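Local coordinates for putative short-chain oxidoreductase (Thermus thermophilus, PDB 2YUT), which binds NADP in a Rossmann-type fold and is probably an oxidoreductase of the short-chain dehydrogenase/reductase family, at residues Leu89-Leu98 / Ala133-Tyr144; Lys112-Pro123 / Glu155-Pro165. One frame throughout, in Å; residues are numbered along the deposited sequence.

Contact 1: residues Leu89-Leu98 / Ala133-Tyr144. With NAP (NADP nicotinamide-adenine-dinucleotide phosphate), chain B.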
loop_
_atom_site.group_PDB
_atom_site.type_symbol
_atom_site.label_atom_id
_atom_site.label_comp_id
_atom_site.label_asym_id
_atom_site.label_seq_id
_atom_site.Cartn_x
_atom_site.Cartn_y
_atom_site.Cartn_z
ATOM N N LEU A 89 2.218 10.292 -8.924
ATOM C CA LEU A 89 2.712 10.330 -7.551
ATOM C C LEU A 89 2.481 9.018 -6.801
ATOM O O LEU A 89 3.368 8.545 -6.090
ATOM C CB LEU A 89 2.055 11.484 -6.785
ATOM C CG LEU A 89 2.588 11.760 -5.375
ATOM C CD1 LEU A 89 4.038 12.194 -5.453
ATOM C CD2 LEU A 89 1.762 12.842 -4.711
ATOM N N VAL A 90 1.297 8.431 -6.960
ATOM C CA VAL A 90 0.983 7.180 -6.280
ATOM C C VAL A 90 1.956 6.070 -6.679
ATOM O O VAL A 90 2.486 5.363 -5.825
ATOM C CB VAL A 90 -0.465 6.721 -6.578
ATOM C CG1 VAL A 90 -0.737 5.373 -5.917
ATOM C CG2 VAL A 90 -1.448 7.755 -6.056
ATOM N N GLU A 91 2.207 5.927 -7.975
ATOM C CA GLU A 91 3.122 4.893 -8.437
ATOM C C GLU A 91 4.563 5.158 -7.994
ATOM O O GLU A 91 5.293 4.225 -7.663
ATOM C CB GLU A 91 3.040 4.775 -9.957
ATOM C CG GLU A 91 1.641 4.418 -10.438
ATOM C CD GLU A 91 1.503 4.473 -11.941
ATOM O OE1 GLU A 91 2.179 3.677 -12.625
ATOM O OE2 GLU A 91 0.719 5.315 -12.433
ATOM N N GLU A 92 4.968 6.427 -7.979
ATOM C CA GLU A 92 6.323 6.788 -7.560
ATOM C C GLU A 92 6.515 6.488 -6.081
ATOM O O GLU A 92 7.572 5.998 -5.668
ATOM C CB GLU A 92 6.593 8.276 -7.805
ATOM C CG GLU A 92 6.476 8.697 -9.264
ATOM C CD GLU A 92 6.908 10.133 -9.500
ATOM O OE1 GLU A 92 6.482 11.021 -8.730
ATOM O OE2 GLU A 92 7.665 10.375 -10.464
HETATM N N MSE A 93 5.487 6.787 -5.288
HETATM C CA MSE A 93 5.530 6.556 -3.850
HETATM C C MSE A 93 5.616 5.071 -3.522
HETATM O O MSE A 93 6.415 4.662 -2.676
HETATM C CB MSE A 93 4.298 7.167 -3.179
HETATM C CG MSE A 93 4.319 8.691 -3.101
HETATM SE SE MSE A 93 5.833 9.395 -2.075
HETATM C CE MSE A 93 6.942 9.941 -3.566
ATOM N N LEU A 94 4.791 4.267 -4.189
ATOM C CA LEU A 94 4.792 2.825 -3.970
ATOM C C LEU A 94 6.127 2.212 -4.394
ATOM O O LEU A 94 6.640 1.307 -3.740
ATOM C CB LEU A 94 3.643 2.162 -4.745
ATOM C CG LEU A 94 2.260 2.152 -4.074
ATOM C CD1 LEU A 94 2.313 1.273 -2.838
ATOM C CD2 LEU A 94 1.837 3.559 -3.686
ATOM N N ALA A 95 6.686 2.708 -5.491
ATOM C CA ALA A 95 7.963 2.200 -5.976
ATOM C C ALA A 95 9.078 2.514 -4.976
ATOM O O ALA A 95 9.847 1.635 -4.592
ATOM C CB ALA A 95 8.293 2.821 -7.331
ATOM N N ALA A 96 9.145 3.771 -4.547
ATOM C CA ALA A 96 10.176 4.202 -3.612
ATOM C C ALA A 96 10.088 3.538 -2.242
ATOM O O ALA A 96 11.104 3.086 -1.710
ATOM C CB ALA A 96 10.141 5.720 -3.455
ATOM N N HIS A 97 8.885 3.468 -1.676
ATOM C CA HIS A 97 8.713 2.872 -0.348
ATOM C C HIS A 97 8.503 1.364 -0.268
ATOM O O HIS A 97 9.122 0.697 0.564
ATOM C CB HIS A 97 7.548 3.531 0.396
ATOM C CG HIS A 97 7.736 4.989 0.657
ATOM N ND1 HIS A 97 7.468 5.956 -0.287
ATOM C CD2 HIS A 97 8.138 5.650 1.769
ATOM C CE1 HIS A 97 7.690 7.150 0.234
ATOM N NE2 HIS A 97 8.096 6.992 1.481
ATOM N N LEU A 98 7.632 0.831 -1.122
ATOM C CA LEU A 98 7.302 -0.591 -1.089
ATOM C C LEU A 98 8.119 -1.523 -1.973
ATOM O O LEU A 98 8.617 -2.546 -1.499
ATOM C CB LEU A 98 5.810 -0.781 -1.408
ATOM C CG LEU A 98 5.276 -2.218 -1.443
ATOM C CD1 LEU A 98 5.370 -2.829 -0.051
ATOM C CD2 LEU A 98 3.828 -2.224 -1.929
ATOM N N ALA A 133 -0.964 9.632 -1.339
ATOM C CA ALA A 133 0.017 8.770 -1.987
ATOM C C ALA A 133 1.055 8.259 -0.977
ATOM O O ALA A 133 1.290 7.054 -0.879
ATOM C CB ALA A 133 0.697 9.523 -3.124
ATOM N N TYR A 134 1.657 9.174 -0.219
ATOM C CA TYR A 134 2.661 8.814 0.785
ATOM C C TYR A 134 2.053 7.879 1.826
ATOM O O TYR A 134 2.649 6.862 2.190
ATOM C CB TYR A 134 3.186 10.071 1.496
ATOM C CG TYR A 134 4.315 9.804 2.479
ATOM C CD1 TYR A 134 5.644 9.771 2.051
ATOM C CD2 TYR A 134 4.056 9.584 3.832
ATOM C CE1 TYR A 134 6.688 9.528 2.946
ATOM C CE2 TYR A 134 5.099 9.339 4.741
ATOM C CZ TYR A 134 6.411 9.315 4.286
ATOM O OH TYR A 134 7.447 9.087 5.161
ATOM N N ALA A 135 0.868 8.236 2.312
ATOM C CA ALA A 135 0.176 7.430 3.315
ATOM C C ALA A 135 -0.057 6.014 2.803
ATOM O O ALA A 135 0.151 5.042 3.526
ATOM C CB ALA A 135 -1.156 8.080 3.680
ATOM N N ALA A 136 -0.495 5.907 1.552
ATOM C CA ALA A 136 -0.764 4.614 0.937
ATOM C C ALA A 136 0.501 3.759 0.888
ATOM O O ALA A 136 0.476 2.576 1.230
ATOM C CB ALA A 136 -1.309 4.810 -0.478
ATOM N N ALA A 137 1.601 4.361 0.447
ATOM C CA ALA A 137 2.865 3.643 0.350
ATOM C C ALA A 137 3.291 3.081 1.704
ATOM O O ALA A 137 3.746 1.940 1.786
ATOM C CB ALA A 137 3.946 4.558 -0.209
ATOM N N LYS A 138 3.143 3.879 2.761
ATOM C CA LYS A 138 3.516 3.430 4.106
ATOM C C LYS A 138 2.510 2.427 4.646
ATOM O O LYS A 138 2.874 1.507 5.379
ATOM C CB LYS A 138 3.627 4.617 5.071
ATOM C CG LYS A 138 4.835 5.513 4.820
ATOM C CD LYS A 138 6.142 4.726 4.873
ATOM C CE LYS A 138 7.354 5.661 4.873
ATOM N NZ LYS A 138 8.632 4.912 4.648
ATOM N N GLY A 139 1.240 2.612 4.290
ATOM C CA GLY A 139 0.227 1.682 4.743
ATOM C C GLY A 139 0.524 0.316 4.148
ATOM O O GLY A 139 0.372 -0.710 4.809
ATOM N N ALA A 140 0.962 0.309 2.894
ATOM C CA ALA A 140 1.290 -0.930 2.192
ATOM C C ALA A 140 2.539 -1.584 2.779
ATOM O O ALA A 140 2.578 -2.797 2.988
ATOM C CB ALA A 140 1.505 -0.647 0.709
ATOM N N LEU A 141 3.556 -0.772 3.049
ATOM C CA LEU A 141 4.801 -1.283 3.597
ATOM C C LEU A 141 4.585 -1.975 4.932
ATOM O O LEU A 141 5.093 -3.070 5.150
ATOM C CB LEU A 141 5.825 -0.153 3.770
ATOM C CG LEU A 141 7.161 -0.570 4.405
ATOM C CD1 LEU A 141 7.796 -1.684 3.576
ATOM C CD2 LEU A 141 8.101 0.625 4.493
ATOM N N GLU A 142 3.827 -1.342 5.823
ATOM C CA GLU A 142 3.580 -1.921 7.138
ATOM C C GLU A 142 2.778 -3.211 7.048
ATOM O O GLU A 142 3.037 -4.158 7.789
ATOM C CB GLU A 142 2.848 -0.923 8.048
ATOM C CG GLU A 142 3.555 0.417 8.226
ATOM C CD GLU A 142 2.993 1.224 9.391
ATOM O OE1 GLU A 142 1.772 1.147 9.635
ATOM O OE2 GLU A 142 3.766 1.941 10.059
ATOM N N ALA A 143 1.809 -3.251 6.138
ATOM C CA ALA A 143 0.985 -4.441 5.972
ATOM C C ALA A 143 1.839 -5.563 5.402
ATOM O O ALA A 143 1.736 -6.711 5.826
ATOM C CB ALA A 143 -0.206 -4.144 5.036
ATOM N N TYR A 144 2.687 -5.221 4.439
ATOM C CA TYR A 144 3.558 -6.204 3.808
ATOM C C TYR A 144 4.465 -6.877 4.844
ATOM O O TYR A 144 4.599 -8.104 4.875
ATOM C CB TYR A 144 4.427 -5.522 2.755
ATOM C CG TYR A 144 5.158 -6.481 1.846
ATOM C CD1 TYR A 144 4.471 -7.199 0.865
ATOM C CD2 TYR A 144 6.537 -6.655 1.948
ATOM C CE1 TYR A 144 5.139 -8.061 0.006
ATOM C CE2 TYR A 144 7.217 -7.518 1.091
ATOM C CZ TYR A 144 6.510 -8.215 0.122
ATOM O OH TYR A 144 7.172 -9.064 -0.727
HETATM P PA NAP B . 15.834 11.270 2.568
HETATM O O1A NAP B . 15.122 11.980 1.312
HETATM O O2A NAP B . 16.779 12.162 3.276
HETATM O O5B NAP B . 16.563 9.966 1.974
HETATM C C5B NAP B . 15.850 9.066 1.123
HETATM C C4B NAP B . 16.765 7.927 0.676
HETATM O O4B NAP B . 16.000 7.042 -0.161
HETATM C C3B NAP B . 17.911 8.472 -0.181
HETATM O O3B NAP B . 19.127 7.792 0.144
HETATM C C2B NAP B . 17.469 8.099 -1.595
HETATM O O2B NAP B . 18.622 7.877 -2.411
HETATM C C1B NAP B . 16.844 6.741 -1.280
HETATM N N9A NAP B . 16.046 6.264 -2.432
HETATM C C8A NAP B . 14.946 6.842 -2.908
HETATM N N7A NAP B . 14.510 6.163 -3.967
HETATM C C5A NAP B . 15.340 5.144 -4.166
HETATM C C6A NAP B . 15.413 4.127 -5.109
HETATM N N6A NAP B . 14.500 4.035 -6.073
HETATM N N1A NAP B . 16.419 3.244 -5.034
HETATM C C2A NAP B . 17.332 3.331 -4.082
HETATM N N3A NAP B . 17.295 4.285 -3.169
HETATM C C4A NAP B . 16.319 5.203 -3.186
HETATM O O3 NAP B . 14.625 10.736 3.491
HETATM P PN NAP B . 14.813 10.337 5.040
HETATM O O1N NAP B . 14.257 11.415 5.890
HETATM O O2N NAP B . 16.203 9.891 5.284
HETATM O O5D NAP B . 13.830 9.072 5.203
HETATM C C5D NAP B . 14.355 7.750 5.352
HETATM C C4D NAP B . 13.240 6.740 5.639
HETATM O O4D NAP B . 12.571 7.183 6.837
HETATM C C3D NAP B . 12.186 6.764 4.530
HETATM O O3D NAP B . 11.482 5.520 4.463
HETATM C C2D NAP B . 11.255 7.865 5.029
HETATM O O2D NAP B . 9.948 7.742 4.459
HETATM C C1D NAP B . 11.200 7.458 6.500
HETATM N N1N NAP B . 10.600 8.496 7.368
HETATM C C2N NAP B . 11.104 9.803 7.351
HETATM C C3N NAP B . 10.533 10.774 8.165
HETATM C C7N NAP B . 11.086 12.202 8.154
HETATM O O7N NAP B . 10.491 13.116 8.722
HETATM N N7N NAP B . 12.225 12.357 7.484
HETATM C C4N NAP B . 9.466 10.449 8.994
HETATM C C5N NAP B . 8.963 9.152 9.016
HETATM C C6N NAP B . 9.526 8.173 8.206
HETATM P P2B NAP B . 19.290 9.056 -3.283
HETATM O O1X NAP B . 19.230 10.403 -2.404
HETATM O O2X NAP B . 20.845 8.652 -3.402
HETATM O O3X NAP B . 18.643 9.216 -4.605
#

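Contact 2: residues Lys112-Pro123 / Glu155-Pro165. With NAP (NADP nicotinamide-adenine-dinucleotide phosphate), chain B.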
loop_
_atom_site.group_PDB
_atom_site.type_symbol
_atom_site.label_atom_id
_atom_site.label_comp_id
_atom_site.label_asym_id
_atom_site.label_seq_id
_atom_site.Cartn_x
_atom_site.Cartn_y
_atom_site.Cartn_z
ATOM N N LYS A 112 21.455 -16.100 10.912
ATOM C CA LYS A 112 20.418 -16.400 11.897
ATOM C C LYS A 112 20.512 -15.286 12.936
ATOM O O LYS A 112 21.608 -14.840 13.269
ATOM C CB LYS A 112 20.678 -17.754 12.567
ATOM C CG LYS A 112 20.448 -18.964 11.667
ATOM C CD LYS A 112 18.969 -19.143 11.352
ATOM C CE LYS A 112 18.721 -20.352 10.458
ATOM N NZ LYS A 112 19.127 -21.628 11.111
ATOM N N GLY A 113 19.377 -14.816 13.434
ATOM C CA GLY A 113 19.410 -13.758 14.430
ATOM C C GLY A 113 19.456 -12.349 13.860
ATOM O O GLY A 113 19.385 -11.370 14.601
ATOM N N ALA A 114 19.562 -12.231 12.543
ATOM C CA ALA A 114 19.622 -10.914 11.922
ATOM C C ALA A 114 18.353 -10.095 12.142
ATOM O O ALA A 114 17.276 -10.636 12.411
ATOM C CB ALA A 114 19.886 -11.057 10.434
ATOM N N ARG A 115 18.503 -8.780 12.040
ATOM C CA ARG A 115 17.389 -7.856 12.176
ATOM C C ARG A 115 17.308 -7.064 10.881
ATOM O O ARG A 115 18.331 -6.733 10.279
ATOM C CB ARG A 115 17.621 -6.913 13.355
ATOM C CG ARG A 115 17.680 -7.642 14.684
ATOM C CD ARG A 115 18.433 -6.850 15.727
ATOM N NE ARG A 115 18.618 -7.636 16.942
ATOM C CZ ARG A 115 19.429 -7.296 17.938
ATOM N NH1 ARG A 115 20.139 -6.178 17.867
ATOM N NH2 ARG A 115 19.531 -8.080 19.003
ATOM N N ALA A 116 16.091 -6.784 10.440
ATOM C CA ALA A 116 15.876 -6.024 9.217
ATOM C C ALA A 116 14.909 -4.917 9.603
ATOM O O ALA A 116 13.760 -5.174 9.976
ATOM C CB ALA A 116 15.293 -6.921 8.129
ATOM N N VAL A 117 15.396 -3.685 9.521
ATOM C CA VAL A 117 14.641 -2.508 9.917
ATOM C C VAL A 117 14.053 -1.727 8.752
ATOM O O VAL A 117 14.743 -1.425 7.779
ATOM C CB VAL A 117 15.544 -1.558 10.751
ATOM C CG1 VAL A 117 14.739 -0.395 11.287
ATOM C CG2 VAL A 117 16.209 -2.337 11.884
ATOM N N PHE A 118 12.774 -1.393 8.874
ATOM C CA PHE A 118 12.059 -0.643 7.846
ATOM C C PHE A 118 11.340 0.505 8.531
ATOM O O PHE A 118 11.105 0.466 9.740
ATOM C CB PHE A 118 11.061 -1.560 7.132
ATOM C CG PHE A 118 11.715 -2.677 6.370
ATOM C CD1 PHE A 118 12.085 -2.506 5.038
ATOM C CD2 PHE A 118 12.005 -3.886 6.999
ATOM C CE1 PHE A 118 12.736 -3.519 4.339
ATOM C CE2 PHE A 118 12.655 -4.908 6.314
ATOM C CZ PHE A 118 13.024 -4.726 4.982
ATOM N N PHE A 119 10.980 1.523 7.760
ATOM C CA PHE A 119 10.321 2.692 8.318
ATOM C C PHE A 119 8.902 2.915 7.784
ATOM O O PHE A 119 8.694 3.087 6.582
ATOM C CB PHE A 119 11.203 3.918 8.053
ATOM C CG PHE A 119 12.589 3.796 8.644
ATOM C CD1 PHE A 119 12.844 4.218 9.951
ATOM C CD2 PHE A 119 13.618 3.202 7.919
ATOM C CE1 PHE A 119 14.106 4.044 10.528
ATOM C CE2 PHE A 119 14.888 3.020 8.485
ATOM C CZ PHE A 119 15.134 3.442 9.794
ATOM N N GLY A 120 7.930 2.898 8.693
ATOM C CA GLY A 120 6.549 3.115 8.307
ATOM C C GLY A 120 6.154 4.537 8.652
ATOM O O GLY A 120 6.905 5.473 8.378
ATOM N N ALA A 121 4.985 4.706 9.262
ATOM C CA ALA A 121 4.522 6.037 9.639
ATOM C C ALA A 121 3.340 5.988 10.591
ATOM O O ALA A 121 2.553 5.044 10.568
ATOM C CB ALA A 121 4.135 6.826 8.397
ATOM N N TYR A 122 3.232 7.007 11.437
ATOM C CA TYR A 122 2.114 7.109 12.365
ATOM C C TYR A 122 0.906 7.441 11.495
ATOM O O TYR A 122 0.871 8.488 10.850
ATOM C CB TYR A 122 2.358 8.234 13.375
ATOM C CG TYR A 122 3.363 7.880 14.452
ATOM C CD1 TYR A 122 3.078 6.898 15.398
ATOM C CD2 TYR A 122 4.600 8.524 14.523
ATOM C CE1 TYR A 122 3.991 6.562 16.387
ATOM C CE2 TYR A 122 5.526 8.195 15.513
ATOM C CZ TYR A 122 5.213 7.214 16.441
ATOM O OH TYR A 122 6.114 6.882 17.424
ATOM N N PRO A 123 -0.094 6.546 11.456
ATOM C CA PRO A 123 -1.317 6.722 10.661
ATOM C C PRO A 123 -1.987 8.092 10.772
ATOM O O PRO A 123 -2.269 8.736 9.760
ATOM C CB PRO A 123 -2.219 5.602 11.167
ATOM C CG PRO A 123 -1.242 4.525 11.506
ATOM C CD PRO A 123 -0.150 5.287 12.220
ATOM N N GLU A 155 13.284 -18.177 9.406
ATOM C CA GLU A 155 14.677 -18.182 8.971
ATOM C C GLU A 155 15.558 -17.627 10.085
ATOM O O GLU A 155 16.766 -17.482 9.911
ATOM C CB GLU A 155 14.863 -17.312 7.723
ATOM C CG GLU A 155 14.152 -17.801 6.479
ATOM C CD GLU A 155 14.428 -16.916 5.274
ATOM O OE1 GLU A 155 15.611 -16.749 4.908
ATOM O OE2 GLU A 155 13.463 -16.384 4.692
ATOM N N GLY A 156 14.947 -17.311 11.222
ATOM C CA GLY A 156 15.693 -16.759 12.338
ATOM C C GLY A 156 15.949 -15.270 12.164
ATOM O O GLY A 156 16.862 -14.710 12.773
ATOM N N VAL A 157 15.134 -14.627 11.332
ATOM C CA VAL A 157 15.277 -13.200 11.063
ATOM C C VAL A 157 14.145 -12.384 11.677
ATOM O O VAL A 157 12.967 -12.717 11.521
ATOM C CB VAL A 157 15.312 -12.934 9.548
ATOM C CG1 VAL A 157 15.482 -11.449 9.281
ATOM C CG2 VAL A 157 16.441 -13.723 8.916
ATOM N N HIS A 158 14.506 -11.308 12.365
ATOM C CA HIS A 158 13.517 -10.453 13.003
ATOM C C HIS A 158 13.276 -9.171 12.231
ATOM O O HIS A 158 14.197 -8.375 12.035
ATOM C CB HIS A 158 13.954 -10.088 14.418
ATOM C CG HIS A 158 14.303 -11.270 15.264
ATOM N ND1 HIS A 158 15.509 -11.927 15.159
ATOM C CD2 HIS A 158 13.600 -11.922 16.220
ATOM C CE1 HIS A 158 15.535 -12.932 16.016
ATOM N NE2 HIS A 158 14.388 -12.951 16.672
ATOM N N LEU A 159 12.034 -8.973 11.801
ATOM C CA LEU A 159 11.664 -7.764 11.080
ATOM C C LEU A 159 11.230 -6.745 12.119
ATOM O O LEU A 159 10.449 -7.057 13.013
ATOM C CB LEU A 159 10.504 -8.032 10.117
ATOM C CG LEU A 159 10.754 -8.993 8.953
ATOM C CD1 LEU A 159 9.469 -9.138 8.131
ATOM C CD2 LEU A 159 11.884 -8.472 8.081
ATOM N N VAL A 160 11.750 -5.528 12.004
ATOM C CA VAL A 160 11.415 -4.460 12.935
ATOM C C VAL A 160 10.797 -3.294 12.168
ATOM O O VAL A 160 11.389 -2.782 11.216
ATOM C CB VAL A 160 12.677 -3.958 13.675
ATOM C CG1 VAL A 160 12.308 -2.866 14.663
ATOM C CG2 VAL A 160 13.358 -5.121 14.385
ATOM N N LEU A 161 9.599 -2.887 12.575
ATOM C CA LEU A 161 8.922 -1.771 11.933
ATOM C C LEU A 161 9.090 -0.530 12.804
ATOM O O LEU A 161 8.691 -0.515 13.967
ATOM C CB LEU A 161 7.433 -2.087 11.740
ATOM C CG LEU A 161 6.561 -1.108 10.940
ATOM C CD1 LEU A 161 6.243 0.119 11.764
ATOM C CD2 LEU A 161 7.278 -0.721 9.659
ATOM N N VAL A 162 9.688 0.511 12.238
ATOM C CA VAL A 162 9.909 1.743 12.981
ATOM C C VAL A 162 8.971 2.875 12.567
ATOM O O VAL A 162 8.782 3.140 11.378
ATOM C CB VAL A 162 11.363 2.254 12.802
ATOM C CG1 VAL A 162 11.545 3.566 13.558
ATOM C CG2 VAL A 162 12.360 1.200 13.280
ATOM N N ARG A 163 8.380 3.534 13.558
ATOM C CA ARG A 163 7.512 4.673 13.311
ATOM C C ARG A 163 8.191 5.884 13.936
ATOM O O ARG A 163 8.288 6.004 15.156
ATOM C CB ARG A 163 6.125 4.454 13.921
ATOM C CG ARG A 163 5.220 3.584 13.058
ATOM C CD ARG A 163 3.859 3.376 13.710
ATOM N NE ARG A 163 2.946 2.629 12.850
ATOM C CZ ARG A 163 1.722 2.255 13.210
ATOM N NH1 ARG A 163 1.265 2.557 14.418
ATOM N NH2 ARG A 163 0.950 1.591 12.358
ATOM N N LEU A 164 8.680 6.770 13.079
ATOM C CA LEU A 164 9.377 7.961 13.528
ATOM C C LEU A 164 8.525 9.204 13.394
ATOM O O LEU A 164 7.668 9.289 12.518
ATOM C CB LEU A 164 10.647 8.182 12.694
ATOM C CG LEU A 164 11.805 7.183 12.768
ATOM C CD1 LEU A 164 12.798 7.479 11.658
ATOM C CD2 LEU A 164 12.476 7.270 14.120
ATOM N N PRO A 165 8.735 10.182 14.285
ATOM C CA PRO A 165 7.972 11.428 14.207
ATOM C C PRO A 165 8.715 12.199 13.110
ATOM O O PRO A 165 9.615 11.644 12.477
ATOM C CB PRO A 165 8.172 12.035 15.588
ATOM C CG PRO A 165 9.575 11.600 15.925
ATOM C CD PRO A 165 9.581 10.150 15.491
HETATM P PA NAP B . 15.834 11.270 2.568
HETATM O O1A NAP B . 15.122 11.980 1.312
HETATM O O2A NAP B . 16.779 12.162 3.276
HETATM O O5B NAP B . 16.563 9.966 1.974
HETATM C C5B NAP B . 15.850 9.066 1.123
HETATM C C4B NAP B . 16.765 7.927 0.676
HETATM O O4B NAP B . 16.000 7.042 -0.161
HETATM C C3B NAP B . 17.911 8.472 -0.181
HETATM O O3B NAP B . 19.127 7.792 0.144
HETATM C C2B NAP B . 17.469 8.099 -1.595
HETATM O O2B NAP B . 18.622 7.877 -2.411
HETATM C C1B NAP B . 16.844 6.741 -1.280
HETATM N N9A NAP B . 16.046 6.264 -2.432
HETATM C C8A NAP B . 14.946 6.842 -2.908
HETATM N N7A NAP B . 14.510 6.163 -3.967
HETATM C C5A NAP B . 15.340 5.144 -4.166
HETATM C C6A NAP B . 15.413 4.127 -5.109
HETATM N N6A NAP B . 14.500 4.035 -6.073
HETATM N N1A NAP B . 16.419 3.244 -5.034
HETATM C C2A NAP B . 17.332 3.331 -4.082
HETATM N N3A NAP B . 17.295 4.285 -3.169
HETATM C C4A NAP B . 16.319 5.203 -3.186
HETATM O O3 NAP B . 14.625 10.736 3.491
HETATM P PN NAP B . 14.813 10.337 5.040
HETATM O O1N NAP B . 14.257 11.415 5.890
HETATM O O2N NAP B . 16.203 9.891 5.284
HETATM O O5D NAP B . 13.830 9.072 5.203
HETATM C C5D NAP B . 14.355 7.750 5.352
HETATM C C4D NAP B . 13.240 6.740 5.639
HETATM O O4D NAP B . 12.571 7.183 6.837
HETATM C C3D NAP B . 12.186 6.764 4.530
HETATM O O3D NAP B . 11.482 5.520 4.463
HETATM C C2D NAP B . 11.255 7.865 5.029
HETATM O O2D NAP B . 9.948 7.742 4.459
HETATM C C1D NAP B . 11.200 7.458 6.500
HETATM N N1N NAP B . 10.600 8.496 7.368
HETATM C C2N NAP B . 11.104 9.803 7.351
HETATM C C3N NAP B . 10.533 10.774 8.165
HETATM C C7N NAP B . 11.086 12.202 8.154
HETATM O O7N NAP B . 10.491 13.116 8.722
HETATM N N7N NAP B . 12.225 12.357 7.484
HETATM C C4N NAP B . 9.466 10.449 8.994
HETATM C C5N NAP B . 8.963 9.152 9.016
HETATM C C6N NAP B . 9.526 8.173 8.206
HETATM P P2B NAP B . 19.290 9.056 -3.283
HETATM O O1X NAP B . 19.230 10.403 -2.404
HETATM O O2X NAP B . 20.845 8.652 -3.402
HETATM O O3X NAP B . 18.643 9.216 -4.605
HETATM O O HOH W 1 8.952 5.612 10.249
HETATM O O HOH W 2 5.202 9.297 10.801
#

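Contact 1: residues Leu89-Leu98 / Ala133-Tyr144
His97 sets its CG opposite its own carbonyl carbon (chi1 -62°) and Tyr134 swings its CG opposite its backbone N (chi1 -175°), and the two rings meet across the helices with planes at 89°. The nearest atoms are His97 NE2 and Tyr134 CE1, 3.2 Å apart. His97 ND1 donates to Met93 O one turn back at 2.9 Å, in the ring plane; this bond fixes the ring's rotation, while His97 N reaches the same oxygen from the opposite face. Lys138, bent at chi2, brings NZ to the ring edge near CD2 and grips both ribose hydroxyls of NADP, O2D and O3D; NZ also bonds the carbonyl of Phe119. Tyr134 OH shares a 2.9 Å hydrogen bond with O2D of NADP. Tyrosine and lysine four residues apart match the Tyr-x-x-x-Lys pattern of the SDR family. With an alanine here in place of His97, Met93 O would probably lose its side-chain donor and a gap would open beside Tyr134 and Lys138, both then freer to shift from the ribose. Small residues let the axes of segments 89-98 and 133-144 approach to 8.4 Å: Ala133 CB sits 3.7 Å from Met93 CG, while the selenium of Met93, a selenomethionine, lies at the edge of the Tyr134 ring as a Met-aromatic contact. Leu98 fits CD2 against Ala140. On helices 89-107 and 132-153, Leu94 and Ala140 pack on their counterparts in the second subunit, and Tyr134 also touches helix 123-126.

Contact 2: residues Lys112-Pro123 / Glu155-Pro165
Tyr122 lays one face of its ring over Arg163, whose CB stands 3.9 Å from the ring centroid and only 14° off the normal, a CH-pi contact offset toward the rim. Beyond CB the arginine runs extended from CG to NE, and its guanidinium is covered on one face by Pro123, with CD 3.7 Å from Arg163 CZ. A long aliphatic stem with a flat charged end suits this spot, since the stem meets the aromatic ring, the flat end rests on the proline, and NH2 pairs with Glu142 of helix 132-153. Water 2 joins the loops by accepting from Tyr122 N and donating to Leu164 O.

Strands 114-119 and 158-162 are the last two in the parallel sheet of a Rossmann fold, with helix 132-153 between them in the chain. A backbone ladder joins them from His158 N to Ala114 O at one end to Gly120 N and Val162 O, 2.8 Å apart, at the other. Beta-branched residues suit the extended backbone: Val117 CG1, opposite its own N (chi1 -174°), presses on Val162 CG2 at 3.5 Å, tighter than usual, and both side chains also meet helix 185-196. On the other face Ala116, small enough to admit a leucine, takes Leu159 CD2 at 3.7 Å, and Phe118 and Leu161 pack on helix 132-153. Gly156, with the positive phi of a Schellman motif, ends that helix; a CB there would clash with Lys112.

Where strand 114-119 ends, Phe119 CD1 touches Leu164 CD1 at 3.7 Å, while Phe119 CB faces the nicotinamide ribose. Water 1 donates to both Gly120 O and Val162 O and accepts from Leu164 N, bridging the two chains just past the ladder.

Helix 132-153 carries the second segment of contact 1 and leads directly into strand 158-162 of contact 2, and the segments of the two contacts alternate along the chain, about 16 Å apart from centre to centre. Lys138 NZ, which holds the ribose in contact 1, lies 2.7 Å from Phe119 O in contact 2, a probable hydrogen bond by which the strand end would position the lysine. Glu142 OE1 makes a 2.9 Å salt bridge to Arg163 NH2. Both contacts border NADP: 89-98/133-144 supplies hydrogen bonds to the ribose, whereas 112-123/155-165 lies along the nicotinamide, with Pro165 O 3.7 Å from C4N of NADP.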